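Local coordinates for protein 2-oxoadipate dioxygenase/decarboxylase, chloroplastic/amyloplastic (Oryza sativa, PDB 6W1K) that catalyses the iron(II)-dependent decarboxylation and hydroxylation of 2-oxoadipate to D-2-hydroxyglutarate in plastidial lysine breakdown, and helps regulate starch synthesis in rice endosperm, at residues S199-I204 and V285-R290; A269-L274 and D292-G297; L250-F253 and I257-S260. One frame throughout, in Å; residues are numbered along the deposited sequence.

Contact 1. Residues S199-I204 and V285-R290; sequences STHRLI and VNEHHR
His201 and Glu287 meet through a histidine-carboxylate hydrogen bond, NE2 of His201 to OE1 of Glu287 at 2.9 Å. The donor angle is 157°; the oxygen sits at the ring edge, close to the imidazole plane, and is met on its syn side. The same OE1 lies 3.6 Å from NH1 of Arg202, well out of the guanidinium plane, so this salt bridge is one of charge alone. The histidine also packs against Arg290, whose guanidinium takes CD2 of His201 over one face, with NE 3.4 Å from that carbon, while CG1 of Val285 covers the opposite face. The extended Arg290 chain runs antiparallel alongside the histidine side chain, ring and guanidinium planes 28° apart, and its NH1 goes on to the backbone O of Arg271. With CG between the backbone N and carbonyl carbon (chi1 55°), the His201 ring is carried across to both partners. Were His201 replaced by an alanine, OE1 of Glu287 would probably lose its N-H donor from segment 199-204, and a gap would be likely beside the Arg290 guanidinium. The second carboxylate oxygen, OE2, is held by a salt bridge to Arg121. Each segment forms a short 3-10 turn: residues 200-202 directly follow strand 195-199, and residues 287-289 lie in the loop before helix 296-302. This surface contact ties the two loops together beside Arg271, at the end of strand 258-271.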
# COMPACT_ATOMS: atom_id res chain seq x y z
N SER A 199 1.39 1.00 11.87
CA SER A 199 0.79 0.05 12.79
C SER A 199 0.53 0.75 14.12
O SER A 199 1.42 0.85 14.96
CB SER A 199 1.73 -1.14 12.97
OG SER A 199 1.17 -2.01 13.92
N THR A 200 -0.71 1.23 14.33
CA THR A 200 -0.94 2.05 15.52
C THR A 200 -0.74 1.26 16.81
O THR A 200 -0.26 1.82 17.81
CB THR A 200 -2.33 2.69 15.52
OG1 THR A 200 -3.37 1.74 15.79
CG2 THR A 200 -2.57 3.38 14.19
N HIS A 201 -1.13 -0.02 16.85
CA HIS A 201 -1.02 -0.80 18.08
C HIS A 201 0.43 -1.02 18.51
O HIS A 201 0.66 -1.43 19.65
CB HIS A 201 -1.72 -2.16 17.94
CG HIS A 201 -1.24 -2.97 16.76
ND1 HIS A 201 -1.78 -2.82 15.50
CD2 HIS A 201 -0.28 -3.91 16.66
CE1 HIS A 201 -1.16 -3.64 14.67
NE2 HIS A 201 -0.25 -4.32 15.35
N ARG A 202 1.40 -0.78 17.64
CA ARG A 202 2.80 -0.82 18.04
C ARG A 202 3.31 0.51 18.58
O ARG A 202 4.44 0.57 19.07
CB ARG A 202 3.65 -1.28 16.85
CG ARG A 202 3.30 -2.72 16.44
CD ARG A 202 4.24 -3.29 15.40
NE ARG A 202 5.21 -4.17 16.05
CZ ARG A 202 5.58 -5.34 15.55
NH1 ARG A 202 5.09 -5.76 14.40
NH2 ARG A 202 6.47 -6.07 16.21
N LEU A 203 2.50 1.57 18.54
CA LEU A 203 2.86 2.80 19.22
C LEU A 203 2.70 2.63 20.73
O LEU A 203 2.01 1.72 21.20
CB LEU A 203 1.99 3.97 18.74
CG LEU A 203 2.08 4.24 17.24
CD1 LEU A 203 1.01 5.26 16.84
CD2 LEU A 203 3.48 4.70 16.83
N ILE A 204 3.29 3.55 21.49
CA ILE A 204 3.28 3.45 22.95
C ILE A 204 2.32 4.45 23.58
O ILE A 204 1.68 4.14 24.59
CB ILE A 204 4.71 3.64 23.50
CG1 ILE A 204 5.22 5.05 23.18
CG2 ILE A 204 5.64 2.60 22.90
CD1 ILE A 204 5.06 6.07 24.30
N VAL A 285 0.72 -9.51 24.32
CA VAL A 285 0.24 -9.62 22.95
C VAL A 285 1.38 -9.28 21.99
O VAL A 285 2.02 -8.23 22.12
CB VAL A 285 -0.97 -8.71 22.72
CG1 VAL A 285 -1.53 -8.90 21.34
CG2 VAL A 285 -2.06 -8.99 23.75
N ASN A 286 1.64 -10.17 21.04
CA ASN A 286 2.58 -9.96 19.95
C ASN A 286 1.82 -9.98 18.63
O ASN A 286 0.62 -10.26 18.59
CB ASN A 286 3.67 -11.03 19.95
CG ASN A 286 4.42 -11.08 21.26
OD1 ASN A 286 4.04 -11.78 22.21
ND2 ASN A 286 5.50 -10.31 21.33
N GLU A 287 2.53 -9.69 17.54
CA GLU A 287 1.84 -9.48 16.26
C GLU A 287 1.12 -10.74 15.82
O GLU A 287 0.05 -10.66 15.20
CB GLU A 287 2.84 -9.01 15.19
CG GLU A 287 2.21 -8.53 13.86
CD GLU A 287 1.56 -7.15 13.93
OE1 GLU A 287 1.63 -6.49 14.99
OE2 GLU A 287 0.99 -6.71 12.89
N HIS A 288 1.65 -11.91 16.16
CA HIS A 288 1.02 -13.14 15.70
C HIS A 288 -0.26 -13.46 16.47
O HIS A 288 -1.04 -14.30 16.03
CB HIS A 288 2.02 -14.30 15.77
CG HIS A 288 2.26 -14.85 17.14
ND1 HIS A 288 3.25 -14.36 17.97
CD2 HIS A 288 1.67 -15.87 17.80
CE1 HIS A 288 3.23 -15.04 19.11
NE2 HIS A 288 2.29 -15.96 19.03
N HIS A 289 -0.52 -12.76 17.57
CA HIS A 289 -1.76 -12.92 18.32
C HIS A 289 -2.89 -12.05 17.80
O HIS A 289 -3.98 -12.06 18.38
CB HIS A 289 -1.54 -12.55 19.78
CG HIS A 289 -0.61 -13.46 20.50
ND1 HIS A 289 0.54 -13.01 21.11
CD2 HIS A 289 -0.66 -14.79 20.73
CE1 HIS A 289 1.15 -14.02 21.70
NE2 HIS A 289 0.45 -15.12 21.48
N ARG A 290 -2.62 -11.26 16.77
CA ARG A 290 -3.53 -10.24 16.26
C ARG A 290 -4.06 -10.65 14.90
O ARG A 290 -3.45 -11.43 14.17
CB ARG A 290 -2.82 -8.88 16.20
CG ARG A 290 -2.21 -8.43 17.52
CD ARG A 290 -1.56 -7.05 17.38
NE ARG A 290 -1.14 -6.49 18.66
CZ ARG A 290 -1.93 -5.78 19.46
NH1 ARG A 290 -3.18 -5.53 19.12
NH2 ARG A 290 -1.46 -5.31 20.61

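Contact 2. Residues A269-L274 and D292-G297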
# COMPACT_ATOMS: atom_id res chain seq x y z
N ALA A 269 -3.49 1.54 10.69
CA ALA A 269 -4.21 0.29 10.89
C ALA A 269 -4.00 -0.22 12.30
O ALA A 269 -2.89 -0.17 12.86
CB ALA A 269 -3.78 -0.77 9.88
N GLU A 270 -5.08 -0.73 12.88
CA GLU A 270 -5.04 -1.39 14.18
C GLU A 270 -5.51 -2.82 13.99
O GLU A 270 -6.60 -3.05 13.45
CB GLU A 270 -5.93 -0.69 15.22
CG GLU A 270 -5.75 -1.29 16.65
CD GLU A 270 -6.33 -0.42 17.77
OE1 GLU A 270 -6.74 0.72 17.50
OE2 GLU A 270 -6.39 -0.90 18.94
N ARG A 271 -4.69 -3.77 14.41
CA ARG A 271 -5.05 -5.18 14.42
C ARG A 271 -5.29 -5.60 15.86
O ARG A 271 -4.36 -5.58 16.68
CB ARG A 271 -3.95 -6.02 13.77
CG ARG A 271 -3.58 -5.56 12.34
CD ARG A 271 -2.45 -6.41 11.68
NE ARG A 271 -2.35 -6.02 10.28
CZ ARG A 271 -3.09 -6.51 9.30
NH1 ARG A 271 -2.94 -6.05 8.07
NH2 ARG A 271 -3.95 -7.49 9.53
N LEU A 272 -6.52 -6.01 16.16
CA LEU A 272 -6.86 -6.39 17.52
C LEU A 272 -6.53 -7.86 17.78
O LEU A 272 -6.39 -8.66 16.86
CB LEU A 272 -8.35 -6.15 17.80
CG LEU A 272 -8.80 -4.68 17.81
CD1 LEU A 272 -10.24 -4.63 18.35
CD2 LEU A 272 -7.88 -3.80 18.63
N VAL A 273 -6.44 -8.19 19.07
CA VAL A 273 -6.13 -9.56 19.46
C VAL A 273 -7.22 -10.52 18.99
O VAL A 273 -8.41 -10.18 18.97
CB VAL A 273 -5.94 -9.66 20.99
CG1 VAL A 273 -5.44 -11.02 21.36
CG2 VAL A 273 -4.97 -8.61 21.50
N LEU A 274 -6.81 -11.72 18.61
CA LEU A 274 -7.76 -12.72 18.18
C LEU A 274 -8.55 -13.27 19.37
O LEU A 274 -8.07 -13.25 20.51
CB LEU A 274 -7.05 -13.86 17.46
CG LEU A 274 -6.47 -13.53 16.09
CD1 LEU A 274 -5.49 -14.62 15.68
CD2 LEU A 274 -7.59 -13.36 15.06
N ASP A 292 -4.62 -11.03 11.30
CA ASP A 292 -3.71 -10.86 10.18
C ASP A 292 -4.50 -10.65 8.89
O ASP A 292 -5.72 -10.81 8.82
CB ASP A 292 -2.78 -12.07 10.04
CG ASP A 292 -1.47 -11.72 9.34
OD1 ASP A 292 -1.34 -10.55 8.86
OD2 ASP A 292 -0.58 -12.61 9.27
N GLY A 293 -3.78 -10.27 7.85
CA GLY A 293 -4.37 -10.17 6.54
C GLY A 293 -5.21 -8.90 6.37
O GLY A 293 -5.00 -7.88 7.03
N PHE A 294 -6.19 -9.00 5.47
CA PHE A 294 -6.90 -7.82 4.97
C PHE A 294 -8.37 -8.18 4.82
O PHE A 294 -8.78 -9.32 5.08
CB PHE A 294 -6.28 -7.35 3.65
CG PHE A 294 -4.85 -6.91 3.78
CD1 PHE A 294 -4.55 -5.57 4.01
CD2 PHE A 294 -3.82 -7.82 3.70
CE1 PHE A 294 -3.24 -5.17 4.15
CE2 PHE A 294 -2.50 -7.44 3.84
CZ PHE A 294 -2.20 -6.12 4.05
N GLU A 295 -9.18 -7.21 4.42
CA GLU A 295 -10.63 -7.43 4.37
C GLU A 295 -11.19 -6.70 3.17
O GLU A 295 -10.97 -5.49 3.00
CB GLU A 295 -11.29 -6.95 5.67
CG GLU A 295 -12.62 -7.67 5.97
CD GLU A 295 -13.78 -7.00 5.26
OE1 GLU A 295 -13.76 -5.75 5.19
OE2 GLU A 295 -14.70 -7.69 4.77
N VAL A 296 -11.92 -7.43 2.33
CA VAL A 296 -12.39 -6.88 1.06
C VAL A 296 -13.21 -5.61 1.30
O VAL A 296 -13.03 -4.60 0.62
CB VAL A 296 -13.19 -7.95 0.29
CG1 VAL A 296 -14.37 -8.46 1.17
CG2 VAL A 296 -13.66 -7.38 -1.04
N GLY A 297 -14.13 -5.64 2.28
CA GLY A 297 -14.95 -4.47 2.56
C GLY A 297 -14.14 -3.22 2.89
O GLY A 297 -14.40 -2.14 2.34
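Arg271 reaches Gly293 because its side chain leaves the strand with CG beside the backbone N (chi1 -55°) and then runs extended to NE, delivering the guanidinium end-on to the opposing backbone. Phe294 likewise has CG anti to its carbonyl carbon (chi1 -63°), which brings the ring back beside the arginine although its CB starts out away from it. The carbonyl O of Gly293 is gripped by two nitrogens at once, NH2 of Arg271 at 2.7 Å and NH1 of Arg271 at 2.9 Å. The oxygen lies in the guanidinium plane, while both donors are tilted a little over 20° from the carbonyl plane. This fork fixes the rotation of the guanidinium, and NH2 bonds also to the backbone O of Arg291. NE of Arg271 forms a salt bridge with Asp58.

Asp292 stands over one face of the guanidinium, its OD1 4.1 Å from NH2 of Arg271, where the opposite charges probably attract without any N-H pointing at the oxygen. OD1 of Asp292 instead accepts from the backbone N of Gly293 at 2.7 Å, which ties this side chain to the glycine whose carbonyl Arg271 holds, and it pairs with Arg121. NH1 of Arg271 also lies over a face of the Phe294 ring, 4.0 Å from CE1 of Phe294. CZ of Arg271 is 5.4 Å from the centroid of the Phe294 ring, a long and at most weak cation-pi attraction.

Phe294 lines the 2-oxoadipate pocket, and its ring meets His59, a metal ligand, edge-to-face. Arg271 thus anchors a pocket-lining segment to the sheet. The buried contact joins the end of strand 258-271, flanked there by strand 239-243, to the loop leading into helix 296-302, where Glu295 is the N-cap and bonds to the backbone N of Asn298.

Contact 3. Residues L250-F253 and I257-S260; sequences LFTF and ITES
Phe251 and Glu259 form the hydrogen-bonded pair of this antiparallel hairpin. Backbone bonds come first: N of Phe251 donates to O of Glu259 at 2.9 Å, and N of Glu259 returns a bond to O of Phe251 at 3.0 Å. Toward the turn, N of Phe253 donates to O of Ile257 at 2.8 Å. CA of Thr258, which forms a non-hydrogen-bonded pair with Thr252, makes a C-H...O contact with O of Phe251 at 3.3 Å.

A polar side-chain bond lies on the face that carries Leu250, Thr252, Thr258 and Ser260. In the pair Thr252 and Thr258, the two OG1 atoms are 2.9 Å apart and hydrogen-bonded. Both threonines hold OG1 beside their own backbone N (chi1 -63° in each), a rotation that points the two hydroxyls at one another over the face. CG2 of Thr258 also touches CB of Leu250, its diagonal neighbour.

The remaining contacts centre on the Phe253 ring, just past the strand. It takes CD2 of Phe251 over its centre, 3.5 Å above the plane, and O of Ile257 lies at the ring's edge, 3.3 Å from CD1 of Phe253. CE1 of Phe253 packs against CB of Glu259.

Strands 248-252 and 258-271 belong to the large mixed sheet, the N-to-C directions of their short segments being 146° apart. Lys167 makes a cation-pi contact with Phe251 and bonds to the backbone O of Thr252, while Tyr170 and Phe173 of helix 170-179 pack on Phe253, and Tyr170 also touches Ile257 and Glu259.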
# COMPACT_ATOMS: atom_id res chain seq x y z
N LEU A 250 1.24 18.78 -9.51
CA LEU A 250 1.18 19.23 -10.89
C LEU A 250 2.04 18.30 -11.73
O LEU A 250 3.16 17.94 -11.34
CB LEU A 250 1.66 20.68 -11.02
CG LEU A 250 0.77 21.72 -10.32
CD1 LEU A 250 1.40 23.09 -10.41
CD2 LEU A 250 -0.65 21.73 -10.93
N PHE A 251 1.52 17.90 -12.88
CA PHE A 251 2.22 17.01 -13.79
C PHE A 251 2.18 17.61 -15.19
O PHE A 251 1.12 18.01 -15.67
CB PHE A 251 1.57 15.62 -13.73
CG PHE A 251 2.33 14.55 -14.46
CD1 PHE A 251 3.41 13.92 -13.88
CD2 PHE A 251 1.93 14.15 -15.74
CE1 PHE A 251 4.10 12.93 -14.58
CE2 PHE A 251 2.59 13.15 -16.43
CZ PHE A 251 3.68 12.54 -15.86
N THR A 252 3.34 17.69 -15.83
CA THR A 252 3.38 18.12 -17.23
C THR A 252 3.31 16.89 -18.13
O THR A 252 4.25 16.09 -18.20
CB THR A 252 4.62 18.97 -17.49
OG1 THR A 252 4.51 20.15 -16.67
CG2 THR A 252 4.70 19.43 -18.97
N PHE A 253 2.19 16.73 -18.81
CA PHE A 253 1.99 15.64 -19.74
C PHE A 253 2.80 15.84 -21.03
O PHE A 253 3.30 16.94 -21.33
CB PHE A 253 0.48 15.49 -20.02
CG PHE A 253 -0.28 15.04 -18.81
CD1 PHE A 253 -0.72 15.96 -17.86
CD2 PHE A 253 -0.56 13.70 -18.61
CE1 PHE A 253 -1.41 15.55 -16.75
CE2 PHE A 253 -1.25 13.28 -17.49
CZ PHE A 253 -1.67 14.20 -16.56
N ILE A 257 0.70 19.86 -21.69
CA ILE A 257 -0.36 20.32 -20.79
C ILE A 257 0.01 20.00 -19.35
O ILE A 257 0.38 18.86 -19.02
CB ILE A 257 -1.70 19.68 -21.19
CG1 ILE A 257 -2.11 20.17 -22.58
CG2 ILE A 257 -2.79 19.97 -20.14
CD1 ILE A 257 -3.25 19.39 -23.16
N THR A 258 -0.10 21.00 -18.48
CA THR A 258 0.16 20.81 -17.06
C THR A 258 -1.17 20.74 -16.32
O THR A 258 -1.98 21.66 -16.41
CB THR A 258 1.01 21.96 -16.49
OG1 THR A 258 2.29 21.97 -17.13
CG2 THR A 258 1.20 21.79 -15.00
N GLU A 259 -1.38 19.64 -15.60
CA GLU A 259 -2.65 19.43 -14.91
C GLU A 259 -2.41 18.66 -13.63
O GLU A 259 -1.36 18.04 -13.44
CB GLU A 259 -3.65 18.67 -15.80
CG GLU A 259 -4.59 19.62 -16.53
CD GLU A 259 -5.56 20.29 -15.55
OE1 GLU A 259 -5.85 19.71 -14.46
OE2 GLU A 259 -6.00 21.42 -15.85
N SER A 260 -3.41 18.70 -12.74
CA SER A 260 -3.28 18.07 -11.43
C SER A 260 -3.43 16.56 -11.53
O SER A 260 -4.30 16.07 -12.26
CB SER A 260 -4.33 18.65 -10.47
OG SER A 260 -4.16 18.14 -9.17

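Strand 258-271 links contacts 3 and 2: contact 3 forms near its start, contact 2 begins at its end, and contact 1 packs beside that same end. Contacts 1 and 2 have centres about 11 Å apart and touch directly, with O of His289 probably hydrogen-bonded to N of Leu274; their segments alternate along the chain, so the stretch after the strand is fastened twice. Contact 3, whose segments fall between the two of contact 1 in sequence, lies on the opposite side of the chain's centre, its own centre about 41 Å from that of contact 1 and 37 Å from that of contact 2. Contact 2 contributes Phe294 to the substrate pocket, whereas contact 3 lies away from metal and substrate.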